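Local coordinates for secreted protein (Streptomyces lividans 1326, PDB 5LQI), which is a copper-radical oxidase of the AA5, galactose oxidase-like family, at residues A[15-20]-A[454-459]; A[36-41]-A[470-475]; A[81-86]-A[96-101]; A[307-312]-A[366-371]; A[527-532]-A[572-577]. The protein carries 1 engineered substitution. All blocks are in the same frame, centred on the assembly; numbering follows the deposited sequence. Where two conformers were deposited one is given.

Contact 1. Residues A[15-20]-A[454-459]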
# COMPACT_ATOMS: atom_id res chain seq x y z
N ALA A 15 1.72 12.90 -28.44
CA ALA A 15 0.90 14.03 -27.98
C ALA A 15 -0.48 13.53 -27.42
O ALA A 15 -1.05 14.16 -26.55
CB ALA A 15 0.71 15.07 -29.09
N ALA A 16 -1.00 12.43 -27.93
CA ALA A 16 -2.27 11.89 -27.40
C ALA A 16 -2.10 10.94 -26.21
O ALA A 16 -2.99 10.83 -25.38
CB ALA A 16 -3.01 11.15 -28.49
N ASN A 17 -0.97 10.25 -26.16
CA ASN A 17 -0.79 9.05 -25.36
C ASN A 17 0.47 8.95 -24.43
O ASN A 17 0.55 8.05 -23.62
CB ASN A 17 -0.73 7.83 -26.28
CG ASN A 17 -2.04 7.57 -26.98
OD1 ASN A 17 -3.09 7.42 -26.34
ND2 ASN A 17 -1.98 7.43 -28.32
N GLY A 18 1.44 9.83 -24.62
CA GLY A 18 2.70 9.73 -23.92
C GLY A 18 3.59 8.63 -24.46
O GLY A 18 3.38 8.11 -25.57
N LYS A 19 4.61 8.31 -23.66
CA LYS A 19 5.64 7.35 -24.00
C LYS A 19 6.27 6.73 -22.74
O LYS A 19 6.57 7.45 -21.82
CB LYS A 19 6.80 8.04 -24.75
CG LYS A 19 7.75 7.04 -25.39
CD LYS A 19 8.92 7.68 -26.17
CE LYS A 19 9.39 6.75 -27.27
NZ LYS A 19 10.13 5.60 -26.73
N TRP A 20 6.55 5.43 -22.80
CA TRP A 20 7.20 4.68 -21.75
C TRP A 20 8.67 4.42 -22.09
O TRP A 20 9.03 4.29 -23.25
CB TRP A 20 6.48 3.35 -21.60
CG TRP A 20 5.15 3.45 -20.97
CD1 TRP A 20 3.95 3.64 -21.61
CD2 TRP A 20 4.84 3.34 -19.56
NE1 TRP A 20 2.93 3.68 -20.70
CE2 TRP A 20 3.44 3.47 -19.44
CE3 TRP A 20 5.63 3.15 -18.40
CZ2 TRP A 20 2.78 3.44 -18.22
CZ3 TRP A 20 4.97 3.09 -17.17
CH2 TRP A 20 3.54 3.26 -17.09
N GLU A 454 -9.71 7.48 -20.32
CA GLU A 454 -9.13 7.66 -21.63
C GLU A 454 -7.95 6.68 -21.69
O GLU A 454 -7.07 6.66 -20.76
CB GLU A 454 -8.66 9.13 -21.74
CG GLU A 454 -7.60 9.35 -22.79
CD GLU A 454 -7.07 10.78 -22.90
OE1 GLU A 454 -7.11 11.57 -21.90
OE2 GLU A 454 -6.50 11.04 -23.98
N ARG A 455 -7.89 5.85 -22.70
CA ARG A 455 -6.74 4.96 -22.85
C ARG A 455 -5.48 5.70 -23.35
O ARG A 455 -5.61 6.52 -24.27
CB ARG A 455 -7.13 3.86 -23.80
CG ARG A 455 -6.16 2.73 -23.92
CD ARG A 455 -6.36 1.58 -22.97
NE ARG A 455 -5.36 0.61 -23.40
CZ ARG A 455 -5.57 -0.47 -24.13
NH1 ARG A 455 -6.80 -0.88 -24.38
NH2 ARG A 455 -4.53 -1.23 -24.49
N VAL A 456 -4.30 5.43 -22.75
CA VAL A 456 -3.01 6.02 -23.20
C VAL A 456 -2.03 4.92 -23.62
O VAL A 456 -2.43 3.80 -23.84
CB VAL A 456 -2.45 7.06 -22.20
CG1 VAL A 456 -3.44 8.19 -21.99
CG2 VAL A 456 -2.07 6.43 -20.85
N ALA A 457 -0.75 5.23 -23.77
CA ALA A 457 0.23 4.22 -24.28
C ALA A 457 0.38 3.04 -23.30
O ALA A 457 0.34 3.27 -22.12
CB ALA A 457 1.58 4.88 -24.47
N ASP A 458 0.57 1.82 -23.82
CA ASP A 458 0.77 0.65 -23.02
C ASP A 458 2.11 0.68 -22.26
O ASP A 458 3.15 1.10 -22.83
CB ASP A 458 0.78 -0.59 -23.92
CG ASP A 458 -0.58 -0.92 -24.53
OD1 ASP A 458 -1.67 -0.32 -24.21
OD2 ASP A 458 -0.52 -1.85 -25.35
N PRO A 459 2.10 0.23 -20.99
CA PRO A 459 3.35 0.03 -20.31
C PRO A 459 4.22 -1.03 -20.99
O PRO A 459 3.70 -1.95 -21.63
CB PRO A 459 2.94 -0.42 -18.89
CG PRO A 459 1.52 -0.81 -18.96
CD PRO A 459 0.93 -0.00 -20.12
O HOH W 1 -4.19 12.68 -23.91
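With CG set opposite its own carbonyl carbon (chi1 -72°) and the ring plane standing upright on the CB-CG bond (chi2 90°), Trp20 lays one indole face on Pro459 and turns its pyrrole edge to Ala457. Pro459 CA lies 3.6 Å from the centroid of the five-membered ring of Trp20, almost straight above it, in a CH-pi contact. Alongside, pointing the same way, the proline reaches the six-membered part, its CB 3.9 Å from Trp20 CZ2. At the edge, Trp20 NE1 donates to Ala457 O over 3.0 Å; the bond is bent (146° at the hydrogen), and the N-H comes from above the carbonyl plane. Near the ring plane, Ala457 CB is 3.9 Å from Trp20 CD1. Tyr504 and Phe479 also pack against the indole.

Where helix 11-17 gives way to Gly18, with its positive phi, Ala457 N donates to Asn17 O at 3.1 Å. Tyr504 OH grips the same oxygen. Farther back, one water gives its two protons to Ala16 O (2.7 Å) and Glu454 OE2 (2.8 Å), while His447 holds the other carboxylate oxygen of Glu454.

The contact joins strand 19-23, the N-terminal outer strand of the last propeller blade, to the end of strand 452-455, the outer strand of the Kelch blade before it. The indole N-H and Ala457 N thus have direct carbonyl acceptors, whereas the Glu454 carboxylate and the carbonyl at the helix's C-terminal end, both acceptors, share a water and avoid a direct meeting that would probably be unfavourable.

Contact 2. Residues A[36-41]-A[470-475]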
# COMPACT_ATOMS: atom_id res chain seq x y z
N ALA A 36 8.52 2.66 -2.43
CA ALA A 36 9.23 3.85 -2.89
C ALA A 36 8.56 5.08 -2.38
O ALA A 36 7.35 5.09 -2.06
CB ALA A 36 9.39 3.90 -4.43
N ALA A 37 9.38 6.12 -2.23
CA ALA A 37 8.88 7.39 -1.79
C ALA A 37 9.67 8.47 -2.45
O ALA A 37 10.92 8.35 -2.53
CB ALA A 37 8.98 7.50 -0.28
N LEU A 38 8.97 9.51 -2.92
CA LEU A 38 9.68 10.72 -3.43
C LEU A 38 10.11 11.59 -2.30
O LEU A 38 9.33 11.91 -1.44
CB LEU A 38 8.81 11.55 -4.38
CG LEU A 38 9.40 12.87 -4.86
CD1 LEU A 38 10.60 12.59 -5.73
CD2 LEU A 38 8.36 13.78 -5.55
N LEU A 39 11.38 11.98 -2.27
CA LEU A 39 11.93 12.83 -1.23
C LEU A 39 11.97 14.30 -1.67
O LEU A 39 12.07 14.59 -2.83
CB LEU A 39 13.38 12.40 -0.92
CG LEU A 39 13.59 10.89 -0.71
CD1 LEU A 39 15.07 10.55 -0.39
CD2 LEU A 39 12.71 10.50 0.46
N ARG A 40 12.00 15.19 -0.69
CA ARG A 40 12.07 16.66 -0.94
C ARG A 40 13.30 17.13 -1.68
O ARG A 40 13.31 18.20 -2.27
CB ARG A 40 11.94 17.40 0.38
CG ARG A 40 13.24 17.49 1.20
CD ARG A 40 13.04 18.64 2.12
NE ARG A 40 13.98 18.75 3.20
CZ ARG A 40 14.03 17.96 4.26
NH1 ARG A 40 13.19 16.98 4.43
NH2 ARG A 40 14.93 18.20 5.21
N THR A 41 14.34 16.32 -1.67
CA THR A 41 15.55 16.58 -2.47
C THR A 41 15.33 16.31 -3.96
O THR A 41 16.24 16.49 -4.74
CB THR A 41 16.67 15.61 -2.00
OG1 THR A 41 16.18 14.25 -2.05
CG2 THR A 41 17.05 15.93 -0.58
N ILE A 470 5.23 6.48 -8.68
CA ILE A 470 5.59 7.71 -8.00
C ILE A 470 5.61 8.87 -9.02
O ILE A 470 6.36 8.80 -10.01
CB ILE A 470 7.07 7.57 -7.53
CG1 ILE A 470 7.24 6.40 -6.60
CG2 ILE A 470 7.56 8.85 -6.94
CD1 ILE A 470 6.49 6.47 -5.33
N LEU A 471 4.84 9.92 -8.77
CA LEU A 471 4.98 11.17 -9.53
C LEU A 471 6.29 11.89 -9.15
O LEU A 471 6.58 12.10 -7.95
CB LEU A 471 3.80 12.07 -9.24
CG LEU A 471 3.86 13.49 -9.84
CD1 LEU A 471 3.72 13.43 -11.33
CD2 LEU A 471 2.81 14.34 -9.20
N LEU A 472 7.00 12.38 -10.18
CA LEU A 472 8.24 13.06 -10.00
C LEU A 472 8.12 14.57 -10.23
O LEU A 472 7.20 15.02 -10.91
CB LEU A 472 9.28 12.44 -10.94
CG LEU A 472 9.52 10.96 -10.98
CD1 LEU A 472 10.41 10.61 -12.16
CD2 LEU A 472 10.14 10.52 -9.68
N PRO A 473 9.09 15.37 -9.70
CA PRO A 473 8.91 16.81 -9.85
C PRO A 473 8.87 17.38 -11.26
O PRO A 473 8.33 18.44 -11.42
CB PRO A 473 10.11 17.40 -9.12
CG PRO A 473 10.42 16.38 -8.06
CD PRO A 473 10.15 15.05 -8.72
N ASP A 474 9.41 16.69 -12.25
CA ASP A 474 9.34 17.21 -13.62
C ASP A 474 8.07 16.78 -14.35
O ASP A 474 7.93 17.11 -15.53
CB ASP A 474 10.57 16.77 -14.41
CG ASP A 474 10.61 15.23 -14.66
OD1 ASP A 474 9.78 14.45 -14.19
OD2 ASP A 474 11.44 14.84 -15.49
N GLY A 475 7.18 16.08 -13.65
CA GLY A 475 5.89 15.65 -14.18
C GLY A 475 5.87 14.31 -14.87
O GLY A 475 4.81 13.90 -15.38
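Leu38 and Ile470 meet through methylene and methyl, Leu38 CB lying 3.9 Å from Ile470 CG2. The isoleucine divides its branches: CG2 stands anti to the backbone N (chi1 -59° for CG1) and serves Leu38, while CG1 approaches Ala36 CB to 3.9 Å and CD1 ends 3.7 Å from Ala36 O. Beyond it Leu38 runs head-on at Pro473, both of its methyls, CD1 and CD2, being 3.9 Å from Pro473 CD. Leu38 CD2 also rests 3.4 Å from Leu471 O. The contact is carried by apolar side chains, two of whose methyls thus lie on backbone carbonyls, with Leu472 at its margin.

Strands 35-38 and 467-471 are the innermost strands of two neighbouring blades of the beta-propeller, and the contact fills the wedge between them. Strand 35-38 is further bordered by strand 550-552 and the residue before it, from the C-terminal domain: Ala36 bonds through its backbone to Ser551 and Leu38 to Ser549, consistent with the segment that enters the propeller in galactose oxidase.

Pro473 is set in place by the type I turn from Leu472 to Gly475, closed by Gly475 N to Leu472 O at 2.9 Å. Within the turn, Asp474 forms a salt bridge with Arg476 just beyond it, and Met590 of strand 587-595 packs on both Leu38 and Leu471.

Contact 3. Residues A[81-86]-A[96-101]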
# COMPACT_ATOMS: atom_id res chain seq x y z
N SER A 81 17.19 -3.18 9.26
CA SER A 81 16.14 -4.10 9.56
C SER A 81 15.54 -4.66 8.27
O SER A 81 15.76 -4.10 7.22
CB SER A 81 15.05 -3.33 10.26
OG SER A 81 14.57 -4.14 11.23
N ASP A 82 14.81 -5.75 8.36
CA ASP A 82 14.12 -6.23 7.18
C ASP A 82 12.80 -5.43 6.93
O ASP A 82 11.69 -5.85 7.28
CB ASP A 82 13.88 -7.71 7.13
CG ASP A 82 13.40 -8.16 5.72
OD1 ASP A 82 13.13 -7.26 4.87
OD2 ASP A 82 13.31 -9.37 5.46
N LEU A 83 12.97 -4.35 6.20
CA LEU A 83 11.87 -3.43 5.83
C LEU A 83 10.93 -3.81 4.68
O LEU A 83 10.08 -2.97 4.31
CB LEU A 83 12.48 -2.06 5.52
CG LEU A 83 13.32 -1.42 6.63
CD1 LEU A 83 13.86 -0.06 6.18
CD2 LEU A 83 12.51 -1.34 7.93
N PHE A 84 10.93 -5.04 4.16
CA PHE A 84 10.15 -5.39 2.94
C PHE A 84 8.59 -5.24 2.90
O PHE A 84 8.04 -4.98 1.82
CB PHE A 84 10.60 -6.75 2.37
CG PHE A 84 9.58 -7.83 2.39
CD1 PHE A 84 8.40 -7.73 1.66
CD2 PHE A 84 9.86 -9.00 3.06
CE1 PHE A 84 7.49 -8.77 1.66
CE2 PHE A 84 8.94 -10.06 3.08
CZ PHE A 84 7.74 -9.93 2.38
N CYS A 85 7.92 -5.30 4.05
CA CYS A 85 6.63 -5.18 4.70
C CYS A 85 6.52 -4.24 5.91
O CYS A 85 5.72 -4.40 6.83
CB CYS A 85 5.94 -6.52 4.83
SG CYS A 85 6.74 -7.81 5.70
N THR A 86 7.26 -3.14 5.79
CA THR A 86 7.14 -2.05 6.70
C THR A 86 5.98 -1.13 6.35
O THR A 86 5.46 -1.21 5.25
CB THR A 86 8.51 -1.32 6.72
OG1 THR A 86 8.68 -0.63 7.97
CG2 THR A 86 8.68 -0.46 5.51
N LEU A 96 10.77 10.49 6.63
CA LEU A 96 9.78 9.42 6.40
C LEU A 96 9.80 8.51 7.66
O LEU A 96 10.85 8.00 8.03
CB LEU A 96 10.07 8.71 5.08
CG LEU A 96 9.09 7.65 4.62
CD1 LEU A 96 7.93 8.24 3.86
CD2 LEU A 96 9.76 6.58 3.76
N LEU A 97 8.72 8.43 8.38
CA LEU A 97 8.63 7.43 9.44
C LEU A 97 8.45 6.02 8.81
O LEU A 97 7.64 5.84 7.91
CB LEU A 97 7.49 7.73 10.38
CG LEU A 97 7.27 6.78 11.58
CD1 LEU A 97 8.46 6.95 12.55
CD2 LEU A 97 5.97 7.10 12.29
N ILE A 98 9.27 5.05 9.28
CA ILE A 98 9.22 3.67 8.81
C ILE A 98 9.12 2.78 9.99
O ILE A 98 9.91 2.93 10.97
CB ILE A 98 10.48 3.20 8.13
CG1 ILE A 98 10.91 4.21 7.14
CG2 ILE A 98 10.14 1.99 7.26
CD1 ILE A 98 12.23 4.58 7.50
N ALA A 99 8.17 1.85 9.96
CA ALA A 99 8.03 1.00 11.14
C ALA A 99 7.47 -0.35 10.77
O ALA A 99 6.54 -0.43 9.90
CB ALA A 99 7.12 1.67 12.14
N GLY A 100 8.00 -1.38 11.46
CA GLY A 100 7.51 -2.74 11.27
C GLY A 100 8.39 -3.40 10.25
O GLY A 100 9.45 -2.85 9.90
N GLY A 101 7.99 -4.56 9.79
CA GLY A 101 8.79 -5.39 8.92
C GLY A 101 8.61 -6.85 9.34
O GLY A 101 7.67 -7.17 10.07
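Thr86 and Ile98 press together through their methyls, CG2 of the threonine standing 3.3 Å from CG2 of the isoleucine, nearer than usual for two carbons. A looser apolar touch lies beside it, where Leu83 crosses Ile98 at about a right angle and brings its CD2 to 4.1 Å from Ile98 CG2. The same leucine methyl lies 3.9 Å from Gly100 O. Tyr241 backs both Leu83 and Ile98.

The polar part centres on the Thr86 hydroxyl. Its chi1 of -154° carries OG1 away from the backbone N and in between two carbonyls, 2.9 Å from Ala99 O and 3.0 Å from Gly100 O. One proton faces both acceptors, and which of them receives it is not settled.

Strand 96-99 is the second strand of a propeller blade whose innermost strand, 87-90, directly follows Thr86, so the contact folds the entry to the blade against the exit of its first hairpin. Cys85 touches Tyr253; this pair is consistent with the cysteine and tyrosine that form the radical cofactor in galactose oxidase, which would make the 81-86 loop part of the active-site wall.

Gly101 CA points a C-H at Asp82 O over 3.4 Å, and both Gly100 and Gly101 adopt positive-phi angles that suit glycine. Within 81-86, Asp82 OD1 accepts from Phe84 N at 3.2 Å, making an Asx turn, while Ser50 holds OD2; Thr86 N returns to Leu83 O over 3.2 Å.

Contact 4. Residues A[307-312]-A[366-371]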
# COMPACT_ATOMS: atom_id res chain seq x y z
N PHE A 307 -7.28 7.19 5.29
CA PHE A 307 -7.00 8.62 4.91
C PHE A 307 -7.61 9.60 5.89
O PHE A 307 -8.76 9.47 6.26
CB PHE A 307 -7.57 8.95 3.51
CG PHE A 307 -6.92 8.21 2.39
CD1 PHE A 307 -7.27 6.92 2.12
CD2 PHE A 307 -5.95 8.82 1.61
CE1 PHE A 307 -6.65 6.22 1.08
CE2 PHE A 307 -5.31 8.10 0.58
CZ PHE A 307 -5.69 6.80 0.33
N LEU A 308 -6.88 10.68 6.18
CA LEU A 308 -7.40 11.72 7.08
C LEU A 308 -8.40 12.62 6.27
O LEU A 308 -8.02 13.24 5.26
CB LEU A 308 -6.26 12.61 7.60
CG LEU A 308 -6.61 13.74 8.56
CD1 LEU A 308 -7.23 13.13 9.79
CD2 LEU A 308 -5.39 14.59 8.89
N MET A 309 -9.62 12.68 6.78
CA MET A 309 -10.67 13.55 6.23
C MET A 309 -10.58 14.96 6.82
O MET A 309 -9.93 15.17 7.85
CB MET A 309 -12.04 12.96 6.59
CG MET A 309 -12.25 11.55 6.07
SD MET A 309 -13.60 10.72 6.91
CE MET A 309 -15.00 11.78 6.45
N GLN A 310 -11.26 15.92 6.19
CA GLN A 310 -11.26 17.32 6.66
C GLN A 310 -11.86 17.57 8.02
O GLN A 310 -11.45 18.50 8.70
CB GLN A 310 -11.87 18.25 5.62
CG GLN A 310 -10.96 18.36 4.41
CD GLN A 310 -11.64 19.15 3.31
OE1 GLN A 310 -11.90 20.32 3.48
NE2 GLN A 310 -11.99 18.50 2.23
N ASN A 311 -12.76 16.71 8.46
CA ASN A 311 -13.32 16.78 9.80
C ASN A 311 -12.47 16.08 10.91
O ASN A 311 -12.93 15.94 12.05
CB ASN A 311 -14.80 16.29 9.79
CG ASN A 311 -14.95 14.78 9.56
OD1 ASN A 311 -13.94 14.01 9.45
ND2 ASN A 311 -16.20 14.34 9.48
N GLY A 312 -11.27 15.60 10.55
CA GLY A 312 -10.39 14.91 11.49
C GLY A 312 -10.67 13.40 11.69
O GLY A 312 -9.91 12.74 12.35
N GLN A 366 -9.86 18.93 -1.53
CA GLN A 366 -10.97 19.68 -0.96
C GLN A 366 -12.34 18.99 -1.11
O GLN A 366 -13.20 19.16 -0.25
CB GLN A 366 -11.08 21.09 -1.61
CG GLN A 366 -10.13 22.12 -1.04
CD GLN A 366 -8.79 22.26 -1.78
OE1 GLN A 366 -8.35 21.35 -2.50
NE2 GLN A 366 -8.14 23.41 -1.60
N ASP A 367 -12.56 18.30 -2.23
CA ASP A 367 -13.88 17.67 -2.52
C ASP A 367 -14.17 16.40 -1.75
O ASP A 367 -15.31 15.98 -1.73
CB ASP A 367 -14.01 17.36 -4.01
CG ASP A 367 -13.99 18.60 -4.85
OD1 ASP A 367 -14.24 19.72 -4.30
OD2 ASP A 367 -13.74 18.46 -6.05
N GLU A 368 -13.15 15.77 -1.15
CA GLU A 368 -13.34 14.62 -0.30
C GLU A 368 -14.02 13.47 -1.09
O GLU A 368 -14.94 12.80 -0.60
CB GLU A 368 -14.09 15.08 0.97
CG GLU A 368 -13.84 14.18 2.18
CD GLU A 368 -12.61 14.56 3.02
OE1 GLU A 368 -11.54 13.87 2.90
OE2 GLU A 368 -12.76 15.57 3.79
N LYS A 369 -13.55 13.26 -2.32
CA LYS A 369 -13.96 12.16 -3.18
C LYS A 369 -12.88 11.12 -3.32
O LYS A 369 -11.79 11.43 -3.81
CB LYS A 369 -14.32 12.58 -4.60
CG LYS A 369 -15.61 13.32 -4.73
CD LYS A 369 -16.15 13.32 -6.19
CE LYS A 369 -16.75 14.63 -6.51
NZ LYS A 369 -17.19 14.73 -7.94
N TYR A 370 -13.22 9.88 -2.93
CA TYR A 370 -12.33 8.73 -3.00
C TYR A 370 -12.75 7.75 -4.04
O TYR A 370 -13.96 7.44 -4.14
CB TYR A 370 -12.27 8.08 -1.65
CG TYR A 370 -11.74 8.97 -0.57
CD1 TYR A 370 -12.53 9.89 0.06
CD2 TYR A 370 -10.42 8.89 -0.17
CE1 TYR A 370 -12.03 10.70 1.07
CE2 TYR A 370 -9.92 9.68 0.83
CZ TYR A 370 -10.74 10.56 1.45
OH TYR A 370 -10.17 11.35 2.43
N MET A 371 -11.78 7.24 -4.79
CA MET A 371 -11.95 6.17 -5.77
C MET A 371 -11.17 4.91 -5.36
O MET A 371 -9.96 4.98 -5.12
CB MET A 371 -11.49 6.60 -7.13
CG MET A 371 -11.51 5.51 -8.22
SD MET A 371 -11.18 6.15 -9.89
CE MET A 371 -9.60 6.92 -9.83
O HOH W 2 -9.82 15.86 2.09
O HOH W 3 -14.64 15.61 6.10
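Two neighbouring blades of the beta-propeller meet here: the end of inner strand 306-308 of one, with Phe307, and the turn after it, with Met309 and Gln310, face the residues leading into strand 369-373, the second strand of the next, and its Tyr370. Glu368 lies at the centre. CG stands anti to its backbone N, and the chain then bends (chi2 88°), swinging the carboxylate across Met309 to the turn. There OE2 of Glu368 takes the backbone N-H of Gln310 over 2.9 Å, nearly straight (169°) and on the syn side of the carboxylate. A water bridges the same OE2 (3.0 Å) to Asn311 N. The other oxygen, OE1, accepts from Tyr370 OH at 2.9 Å, so direct bonds hold both ends of the buried carboxylate; they would probably favour its ionised form.

Gln310 slides past Glu368 in the opposite direction, and its NE2 donates to Gln366 O at 2.8 Å. The acceptor lies in the amide plane of Gln310, although the N-H comes from above the plane of the Gln366 carbonyl. Lys394 is a second donor to Gln366 O.

Along the strands, the edge of Tyr370 points at the face of Phe307 in an offset edge-to-face pair, centroids 5.5 Å apart and planes at 62°. Tyr370 CE2 also touches Phe307 CB at 3.6 Å. Phe315 also meets the tyrosine ring, and Arg560 of the C-terminal domain binds Leu308 O. An aromatic pair along the strands and polar bonds at the hairpin turn join successive blades of this Kelch-type propeller.

Contact 5. Residues A[527-532]-A[572-577]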
# COMPACT_ATOMS: atom_id res chain seq x y z
N GLY A 527 -2.88 29.10 5.65
CA GLY A 527 -3.48 30.42 5.66
C GLY A 527 -2.55 31.51 5.14
O GLY A 527 -3.00 32.60 4.96
N GLY A 528 -1.27 31.22 4.92
CA GLY A 528 -0.37 32.23 4.37
C GLY A 528 -0.21 32.20 2.88
O GLY A 528 -0.78 31.39 2.18
N SER A 529 0.62 33.14 2.39
CA SER A 529 0.86 33.33 0.99
C SER A 529 2.33 33.38 0.64
O SER A 529 3.13 33.91 1.41
CB SER A 529 0.25 34.67 0.56
OG SER A 529 -1.16 34.53 0.60
N GLY A 530 2.65 32.97 -0.57
CA GLY A 530 3.99 33.14 -1.13
C GLY A 530 3.95 33.60 -2.59
O GLY A 530 2.99 33.34 -3.33
N THR A 531 5.03 34.25 -3.00
CA THR A 531 5.08 34.77 -4.34
C THR A 531 6.16 34.03 -5.14
O THR A 531 7.27 33.77 -4.64
CB THR A 531 5.28 36.28 -4.29
OG1 THR A 531 4.10 36.87 -3.70
CG2 THR A 531 5.46 36.83 -5.71
N PHE A 532 5.77 33.61 -6.33
CA PHE A 532 6.65 32.93 -7.28
C PHE A 532 6.72 33.72 -8.60
O PHE A 532 5.86 34.55 -8.84
CB PHE A 532 6.17 31.52 -7.56
CG PHE A 532 6.19 30.62 -6.34
CD1 PHE A 532 5.23 30.74 -5.36
CD2 PHE A 532 7.20 29.67 -6.18
CE1 PHE A 532 5.23 29.90 -4.27
CE2 PHE A 532 7.22 28.84 -5.08
CZ PHE A 532 6.24 28.98 -4.12
N LYS A 572 4.51 37.73 -11.64
CA LYS A 572 4.45 37.24 -10.25
C LYS A 572 3.12 36.53 -9.98
O LYS A 572 2.06 37.12 -10.15
CB LYS A 572 4.59 38.40 -9.28
CG LYS A 572 5.92 39.16 -9.41
CD LYS A 572 7.10 38.20 -9.23
CE LYS A 572 8.36 38.93 -8.87
NZ LYS A 572 8.60 39.93 -9.91
N LEU A 573 3.20 35.28 -9.54
CA LEU A 573 2.04 34.54 -9.04
C LEU A 573 2.08 34.44 -7.54
O LEU A 573 3.09 33.92 -6.98
CB LEU A 573 2.08 33.13 -9.53
CG LEU A 573 1.86 32.73 -10.96
CD1 LEU A 573 2.41 31.31 -11.15
CD2 LEU A 573 0.39 32.76 -11.32
N THR A 574 1.04 34.95 -6.89
CA THR A 574 0.87 34.84 -5.43
C THR A 574 -0.14 33.73 -5.12
O THR A 574 -1.30 33.77 -5.58
CB THR A 574 0.45 36.19 -4.80
OG1 THR A 574 1.47 37.17 -5.08
CG2 THR A 574 0.33 36.11 -3.29
N VAL A 575 0.30 32.76 -4.31
CA VAL A 575 -0.53 31.62 -3.93
C VAL A 575 -0.85 31.65 -2.44
O VAL A 575 -0.07 32.15 -1.62
CB VAL A 575 0.14 30.29 -4.33
CG1 VAL A 575 0.55 30.29 -5.81
CG2 VAL A 575 1.34 29.96 -3.42
N THR A 576 -2.02 31.11 -2.10
CA THR A 576 -2.46 31.01 -0.70
C THR A 576 -2.70 29.58 -0.33
O THR A 576 -3.37 28.84 -1.06
CB THR A 576 -3.75 31.85 -0.49
OG1 THR A 576 -3.47 33.17 -0.91
CG2 THR A 576 -4.13 31.95 0.95
N VAL A 577 -2.14 29.15 0.78
CA VAL A 577 -2.33 27.78 1.24
C VAL A 577 -3.58 27.79 2.09
O VAL A 577 -3.71 28.66 2.95
CB VAL A 577 -1.10 27.32 2.05
CG1 VAL A 577 -1.27 25.96 2.63
CG2 VAL A 577 0.17 27.33 1.18
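Thr531 and Thr574 face one another obliquely across two antiparallel strands, OG1 to OG1 at 3.0 Å, and Ser529 and Thr576 repeat the meeting two residues along, with Ser529 OG 3.1 Å from Thr576 OG1. Either hydroxyl of each couple could be the donor. All four oxygens are turned alike, opposite their own carbonyl carbons (chi1 of Thr531 -66°), which brings them level at the two non-hydrogen-bonded pairs. Lys572 crosses Thr531 at about a right angle on this largely exposed face, its CB 4.0 Å from Thr531 CG2, before its chain folds away.

Phe532, Leu573 and Val575 occupy the other face, which is buried. The Phe532 and Val575 side chains cross at about a right angle, Phe532 CE1 standing 4.0 Å from Val575 CG2, and Met591 of strand 587-595 packs against both. Leu573 turns to Val540 and Val593.

The strands run at 159°, close to antiparallel, in the galactose oxidase-like early-set domain, an immunoglobulin-like beta fold. Here strand 529-533 is the outermost strand of its sheet and 572-576 joins it to strand 561-569.

Between the faces, the backbone supplies the hydrogen-bonded pairs. Phe532 N donates almost straight (174°) to Leu573 O at 2.8 Å, and Leu573 N returns the bond to Phe532 O. Gly530 N reaches Val575 O at 3.0 Å, with Val575 N giving back to Gly530 O at 2.9 Å. Past the strand end, Val577 N bonds to Gly528 O at 3.0 Å and Gly527 N to Val577 O.

In the fold
Contacts 1 to 4 lie in the propeller and contact 5 in the C-terminal domain. Contacts 1 and 2 reach the same blade, at its outer strand 19-23 and its inner strand 467-471, their centres 20 Å apart. Contact 2 touches contact 3 directly through Ala37 CB and Leu96 CD2, 4.2 Å apart, and contact 3 holds Cys85 of the probable radical site. Contact 4 joins two other blades; its nearest atoms are about 14 Å from those of contact 3 but only about 7 Å from contact 5. Contact 5 is remote from contact 3, with centres about 36 Å apart, and the centre of contact 1 is about 34 Å from those of both contact 3 and contact 5.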